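Local coordinates for protein MIP07328p (Drosophila melanogaster, PDB 6FKK) that probably acts as a repulsive axon guidance cue, its semaphorin extracellular domains probably binding semaphorin receptors, at residues 204-209 / 308-313; 275-280 / 402-407. One frame throughout, in Å; residues are numbered along the deposited sequence.

Contact 1 of 2, residues 204-209 / 308-313; sequences NGYVLF and DILAAF
Leu310 rests its CD2 methyl against both Tyr206 and Leu208, two residues whose side chains leave strand 206-214 on the same face. This joins a short helix, 306-312, to the sheet of a sema domain, the beta-propeller fold of the semaphorins. The helix follows strand 298-305 at once, and the long excursion between that strand and strand 377-380, its antiparallel neighbour in the sheet, is consistent with the extrusion that sema domains insert into the propeller.

With CD1 anti to CA (chi2 175°), Leu310 sends CD1 straight out, and CD2 branches off to the side as the methyl that meets the strand. Its CD2 comes within 4.0 Å of Tyr206 CD2, meeting the ring obliquely. The same Leu310 CD2 is also 4.2 Å from Leu208 CD2, where the two leucines cross at about a right angle. Tyr206 turns its CG anti to the carbonyl carbon (chi1 -57°), which brings one flank of the ring round to this methyl. Ile309 adds a looser flank, its CG2 staying 4.6 Å from Leu208 CD2.

The contact is apolar and modest, burying 200 Å² in total. Arg231 of strand 225-233 lies against Tyr206, Leu208 and Phe313. Tyr206 also touches Cys343, whose disulfide with Cys233 ties the same excursion to the sheet. Within the helical segment, the last residue folds back on the leucine that makes the contact: the Phe313 ring sets its edge, in plane, against the backbone, with CD2 4.0 Å from Leu310 CA.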
loop_
_atom_site.group_PDB
_atom_site.type_symbol
_atom_site.label_atom_id
_atom_site.label_comp_id
_atom_site.label_asym_id
_atom_site.label_seq_id
_atom_site.Cartn_x
_atom_site.Cartn_y
_atom_site.Cartn_z
ATOM N N ASN A 204 -9.362 -14.263 -1.007
ATOM C CA ASN A 204 -10.360 -15.234 -0.547
ATOM C C ASN A 204 -11.768 -14.891 -1.034
ATOM O O ASN A 204 -12.735 -14.895 -0.269
ATOM C CB ASN A 204 -10.330 -15.359 0.978
ATOM C CG ASN A 204 -9.062 -16.017 1.485
ATOM O OD1 ASN A 204 -8.426 -16.795 0.776
ATOM N ND2 ASN A 204 -8.691 -15.711 2.725
ATOM N N GLY A 205 -11.883 -14.603 -2.325
ATOM C CA GLY A 205 -13.172 -14.278 -2.891
ATOM C C GLY A 205 -13.652 -12.870 -2.625
ATOM O O GLY A 205 -14.729 -12.499 -3.108
ATOM N N TYR A 206 -12.896 -12.077 -1.871
ATOM C CA TYR A 206 -13.199 -10.674 -1.640
ATOM C C TYR A 206 -12.202 -9.796 -2.385
ATOM O O TYR A 206 -11.152 -10.253 -2.849
ATOM C CB TYR A 206 -13.162 -10.331 -0.144
ATOM C CG TYR A 206 -14.084 -11.153 0.725
ATOM C CD1 TYR A 206 -15.431 -10.838 0.832
ATOM C CD2 TYR A 206 -13.602 -12.232 1.457
ATOM C CE1 TYR A 206 -16.278 -11.582 1.632
ATOM C CE2 TYR A 206 -14.442 -12.985 2.260
ATOM C CZ TYR A 206 -15.779 -12.656 2.342
ATOM O OH TYR A 206 -16.623 -13.397 3.137
ATOM N N VAL A 207 -12.549 -8.519 -2.498
ATOM C CA VAL A 207 -11.620 -7.475 -2.904
ATOM C C VAL A 207 -11.612 -6.435 -1.797
ATOM O O VAL A 207 -12.653 -5.845 -1.483
ATOM C CB VAL A 207 -11.998 -6.845 -4.253
ATOM C CG1 VAL A 207 -11.030 -5.725 -4.596
ATOM C CG2 VAL A 207 -11.992 -7.898 -5.347
ATOM N N LEU A 208 -10.448 -6.229 -1.190
ATOM C CA LEU A 208 -10.292 -5.304 -0.079
ATOM C C LEU A 208 -9.758 -3.972 -0.588
ATOM O O LEU A 208 -8.857 -3.936 -1.428
ATOM C CB LEU A 208 -9.344 -5.882 0.974
ATOM C CG LEU A 208 -9.673 -7.285 1.490
ATOM C CD1 LEU A 208 -8.485 -7.871 2.233
ATOM C CD2 LEU A 208 -10.898 -7.257 2.387
ATOM N N PHE A 209 -10.324 -2.881 -0.080
ATOM C CA PHE A 209 -9.882 -1.534 -0.410
ATOM C C PHE A 209 -9.439 -0.820 0.858
ATOM O O PHE A 209 -10.076 -0.950 1.908
ATOM C CB PHE A 209 -10.993 -0.731 -1.098
ATOM C CG PHE A 209 -11.423 -1.300 -2.419
ATOM C CD1 PHE A 209 -12.395 -2.284 -2.478
ATOM C CD2 PHE A 209 -10.859 -0.847 -3.600
ATOM C CE1 PHE A 209 -12.794 -2.811 -3.688
ATOM C CE2 PHE A 209 -11.254 -1.370 -4.815
ATOM C CZ PHE A 209 -12.222 -2.354 -4.860
ATOM N N ASP A 308 -7.594 -11.084 10.891
ATOM C CA ASP A 308 -8.249 -10.120 11.770
ATOM C C ASP A 308 -9.080 -9.113 10.987
ATOM O O ASP A 308 -10.119 -8.657 11.479
ATOM C CB ASP A 308 -7.214 -9.387 12.626
ATOM C CG ASP A 308 -6.663 -10.250 13.745
ATOM O OD1 ASP A 308 -7.357 -11.205 14.154
ATOM O OD2 ASP A 308 -5.539 -9.969 14.217
ATOM N N ILE A 309 -8.640 -8.751 9.782
ATOM C CA ILE A 309 -9.430 -7.853 8.944
ATOM C C ILE A 309 -10.745 -8.515 8.559
ATOM O O ILE A 309 -11.824 -7.933 8.712
ATOM C CB ILE A 309 -8.628 -7.433 7.701
ATOM C CG1 ILE A 309 -7.380 -6.656 8.116
ATOM C CG2 ILE A 309 -9.495 -6.607 6.770
ATOM C CD1 ILE A 309 -6.522 -6.224 6.953
ATOM N N LEU A 310 -10.672 -9.751 8.064
ATOM C CA LEU A 310 -11.880 -10.455 7.650
ATOM C C LEU A 310 -12.781 -10.771 8.836
ATOM O O LEU A 310 -13.997 -10.920 8.670
ATOM C CB LEU A 310 -11.505 -11.735 6.904
ATOM C CG LEU A 310 -10.716 -11.540 5.608
ATOM C CD1 LEU A 310 -10.301 -12.876 5.017
ATOM C CD2 LEU A 310 -11.544 -10.751 4.611
ATOM N N ALA A 311 -12.209 -10.873 10.038
ATOM C CA ALA A 311 -13.013 -11.196 11.210
ATOM C C ALA A 311 -13.844 -10.007 11.673
ATOM O O ALA A 311 -14.903 -10.196 12.279
ATOM C CB ALA A 311 -12.116 -11.687 12.348
ATOM N N ALA A 312 -13.383 -8.784 11.400
ATOM C CA ALA A 312 -14.123 -7.601 11.826
ATOM C C ALA A 312 -15.497 -7.537 11.177
ATOM O O ALA A 312 -16.441 -6.999 11.769
ATOM C CB ALA A 312 -13.327 -6.335 11.506
ATOM N N PHE A 313 -15.635 -8.083 9.972
ATOM C CA PHE A 313 -16.902 -8.081 9.259
ATOM C C PHE A 313 -17.842 -9.179 9.729
ATOM O O PHE A 313 -18.917 -9.357 9.141
ATOM C CB PHE A 313 -16.649 -8.200 7.756
ATOM C CG PHE A 313 -15.733 -7.141 7.217
ATOM C CD1 PHE A 313 -16.217 -5.882 6.910
ATOM C CD2 PHE A 313 -14.388 -7.402 7.027
ATOM C CE1 PHE A 313 -15.377 -4.902 6.417
ATOM C CE2 PHE A 313 -13.541 -6.426 6.534
ATOM C CZ PHE A 313 -14.037 -5.174 6.229
#

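Contact 2 of 2, residues 275-280 / 402-407; sequences PIVESG and YYDVIY
Asp404 OD2 is held by the hydroxyl of Tyr286, from strand 282-290, and is approached across the contact by Ser279 OG. The Ser279 OG to Asp404 OD2 separation is modelled at 2.3 Å, a doubtful length at this resolution, so serine is best taken as a likely donor and no more. Asp404 OD1 lies 3.3 Å from Ser279 OG, at an angle too poor for a bond, and instead accepts the backbone N-H of Gln394.

The two strands belong to neighbouring sheets, consistent with successive blades of the sema-domain beta-propeller, and the contact bridges the seam between them. Their backbones are not paired here: even the closest CA atoms, those of Ser279 and Asp404, are 7.4 Å apart, so the side chains do the joining. Ser279 holds OG beside its backbone N (chi1 -57°), where it faces the carboxylate. Val277, coming from the opposite direction to the aspartate, brings CG1 to 4.0 Å from Asp404 OD2. This valine is buried and also packs on Tyr286 and Pro393, giving the carboxylate an apolar neighbour.

With the Tyr286 hydroxyl at OD2 and the Gln394 N-H at OD1, the Asp404 carboxylate is fixed in rotation. These donors, with Ser279 as a further likely one, would probably favour its ionised form, making a negative group a polar link between the two sheets.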
loop_
_atom_site.group_PDB
_atom_site.type_symbol
_atom_site.label_atom_id
_atom_site.label_comp_id
_atom_site.label_asym_id
_atom_site.label_seq_id
_atom_site.Cartn_x
_atom_site.Cartn_y
_atom_site.Cartn_z
ATOM N N PRO A 275 1.793 -5.204 -0.408
ATOM C CA PRO A 275 1.044 -6.417 -0.754
ATOM C C PRO A 275 0.939 -7.340 0.450
ATOM O O PRO A 275 1.616 -7.165 1.466
ATOM C CB PRO A 275 1.874 -7.049 -1.876
ATOM C CG PRO A 275 2.673 -5.926 -2.437
ATOM C CD PRO A 275 2.960 -5.010 -1.286
ATOM N N ILE A 276 0.067 -8.344 0.332
ATOM C CA ILE A 276 -0.067 -9.312 1.412
ATOM C C ILE A 276 1.245 -10.059 1.581
ATOM O O ILE A 276 1.777 -10.645 0.630
ATOM C CB ILE A 276 -1.230 -10.277 1.143
ATOM C CG1 ILE A 276 -2.564 -9.539 1.237
ATOM C CG2 ILE A 276 -1.201 -11.427 2.138
ATOM C CD1 ILE A 276 -3.765 -10.455 1.171
ATOM N N VAL A 277 1.783 -10.026 2.796
ATOM C CA VAL A 277 3.048 -10.666 3.130
ATOM C C VAL A 277 2.760 -11.974 3.851
ATOM O O VAL A 277 1.882 -12.036 4.722
ATOM C CB VAL A 277 3.921 -9.732 3.991
ATOM C CG1 VAL A 277 5.113 -10.478 4.559
ATOM C CG2 VAL A 277 4.383 -8.540 3.171
ATOM N N GLU A 278 3.490 -13.023 3.486
ATOM C CA GLU A 278 3.341 -14.337 4.107
ATOM C C GLU A 278 4.477 -14.523 5.108
ATOM O O GLU A 278 5.604 -14.855 4.730
ATOM C CB GLU A 278 3.332 -15.437 3.051
ATOM C CG GLU A 278 2.162 -15.360 2.082
ATOM C CD GLU A 278 0.820 -15.613 2.750
ATOM O OE1 GLU A 278 0.792 -16.238 3.833
ATOM O OE2 GLU A 278 -0.211 -15.185 2.189
ATOM N N SER A 279 4.180 -14.299 6.384
ATOM C CA SER A 279 5.146 -14.466 7.469
ATOM C C SER A 279 4.710 -15.693 8.265
ATOM O O SER A 279 3.878 -15.601 9.170
ATOM C CB SER A 279 5.227 -13.215 8.350
ATOM O OG SER A 279 5.562 -12.062 7.595
ATOM N N GLY A 280 5.277 -16.844 7.918
ATOM C CA GLY A 280 4.872 -18.077 8.568
ATOM C C GLY A 280 3.442 -18.433 8.217
ATOM O O GLY A 280 3.018 -18.353 7.058
ATOM N N TYR A 402 13.457 -16.222 11.710
ATOM C CA TYR A 402 13.040 -15.520 10.504
ATOM C C TYR A 402 12.445 -14.169 10.877
ATOM O O TYR A 402 11.569 -14.089 11.744
ATOM C CB TYR A 402 12.033 -16.355 9.711
ATOM C CG TYR A 402 12.618 -17.653 9.202
ATOM C CD1 TYR A 402 12.643 -18.788 10.002
ATOM C CD2 TYR A 402 13.160 -17.738 7.928
ATOM C CE1 TYR A 402 13.185 -19.974 9.542
ATOM C CE2 TYR A 402 13.702 -18.918 7.459
ATOM C CZ TYR A 402 13.712 -20.032 8.271
ATOM O OH TYR A 402 14.255 -21.210 7.811
ATOM N N TYR A 403 12.933 -13.113 10.229
ATOM C CA TYR A 403 12.482 -11.753 10.485
ATOM C C TYR A 403 12.067 -11.094 9.178
ATOM O O TYR A 403 12.701 -11.301 8.140
ATOM C CB TYR A 403 13.579 -10.913 11.150
ATOM C CG TYR A 403 14.109 -11.488 12.442
ATOM C CD1 TYR A 403 13.527 -11.166 13.660
ATOM C CD2 TYR A 403 15.200 -12.346 12.444
ATOM C CE1 TYR A 403 14.015 -11.689 14.845
ATOM C CE2 TYR A 403 15.695 -12.872 13.621
ATOM C CZ TYR A 403 15.098 -12.541 14.818
ATOM O OH TYR A 403 15.591 -13.066 15.990
ATOM N N ASP A 404 11.002 -10.299 9.235
ATOM C CA ASP A 404 10.615 -9.466 8.105
ATOM C C ASP A 404 11.417 -8.171 8.143
ATOM O O ASP A 404 11.316 -7.400 9.102
ATOM C CB ASP A 404 9.118 -9.167 8.143
ATOM C CG ASP A 404 8.270 -10.389 7.859
ATOM O OD1 ASP A 404 8.843 -11.428 7.473
ATOM O OD2 ASP A 404 7.033 -10.310 8.021
ATOM N N VAL A 405 12.220 -7.932 7.111
ATOM C CA VAL A 405 12.935 -6.667 6.983
ATOM C C VAL A 405 11.998 -5.663 6.325
ATOM O O VAL A 405 11.576 -5.849 5.179
ATOM C CB VAL A 405 14.229 -6.833 6.175
ATOM C CG1 VAL A 405 14.990 -5.515 6.127
ATOM C CG2 VAL A 405 15.084 -7.926 6.788
ATOM N N ILE A 406 11.664 -4.602 7.053
ATOM C CA ILE A 406 10.660 -3.637 6.625
ATOM C C ILE A 406 11.358 -2.385 6.114
ATOM O O ILE A 406 12.235 -1.830 6.789
ATOM C CB ILE A 406 9.694 -3.301 7.772
ATOM C CG1 ILE A 406 8.996 -4.574 8.253
ATOM C CG2 ILE A 406 8.680 -2.264 7.324
ATOM C CD1 ILE A 406 8.374 -4.447 9.623
ATOM N N TYR A 407 10.965 -1.938 4.926
ATOM C CA TYR A 407 11.514 -0.744 4.303
ATOM C C TYR A 407 10.447 0.341 4.261
ATOM O O TYR A 407 9.290 0.074 3.920
ATOM C CB TYR A 407 12.012 -1.042 2.886
ATOM C CG TYR A 407 13.133 -2.058 2.821
ATOM C CD1 TYR A 407 12.875 -3.415 2.960
ATOM C CD2 TYR A 407 14.446 -1.661 2.613
ATOM C CE1 TYR A 407 13.894 -4.345 2.901
ATOM C CE2 TYR A 407 15.471 -2.586 2.550
ATOM C CZ TYR A 407 15.190 -3.926 2.696
ATOM O OH TYR A 407 16.206 -4.852 2.634
#

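Followed from the N terminus, the chain passes 204-209, then 275-280, 308-313 and finally 402-407. Contact 1 closes the loop that starts at strand 206-214 and ends on helix 306-312; contact 2 opens within that loop, on strand 265-279, and closes beyond it on strand 402-410. The two loops therefore cross, neither enclosing the other. Both contacts reach the same large mixed sheet: contact 1 sets a helix against it, whereas contact 2 links it to the separate four-stranded sheet of 386-442. Their centres are 19 Å apart, and their nearest atoms, about 5 Å apart, do not touch.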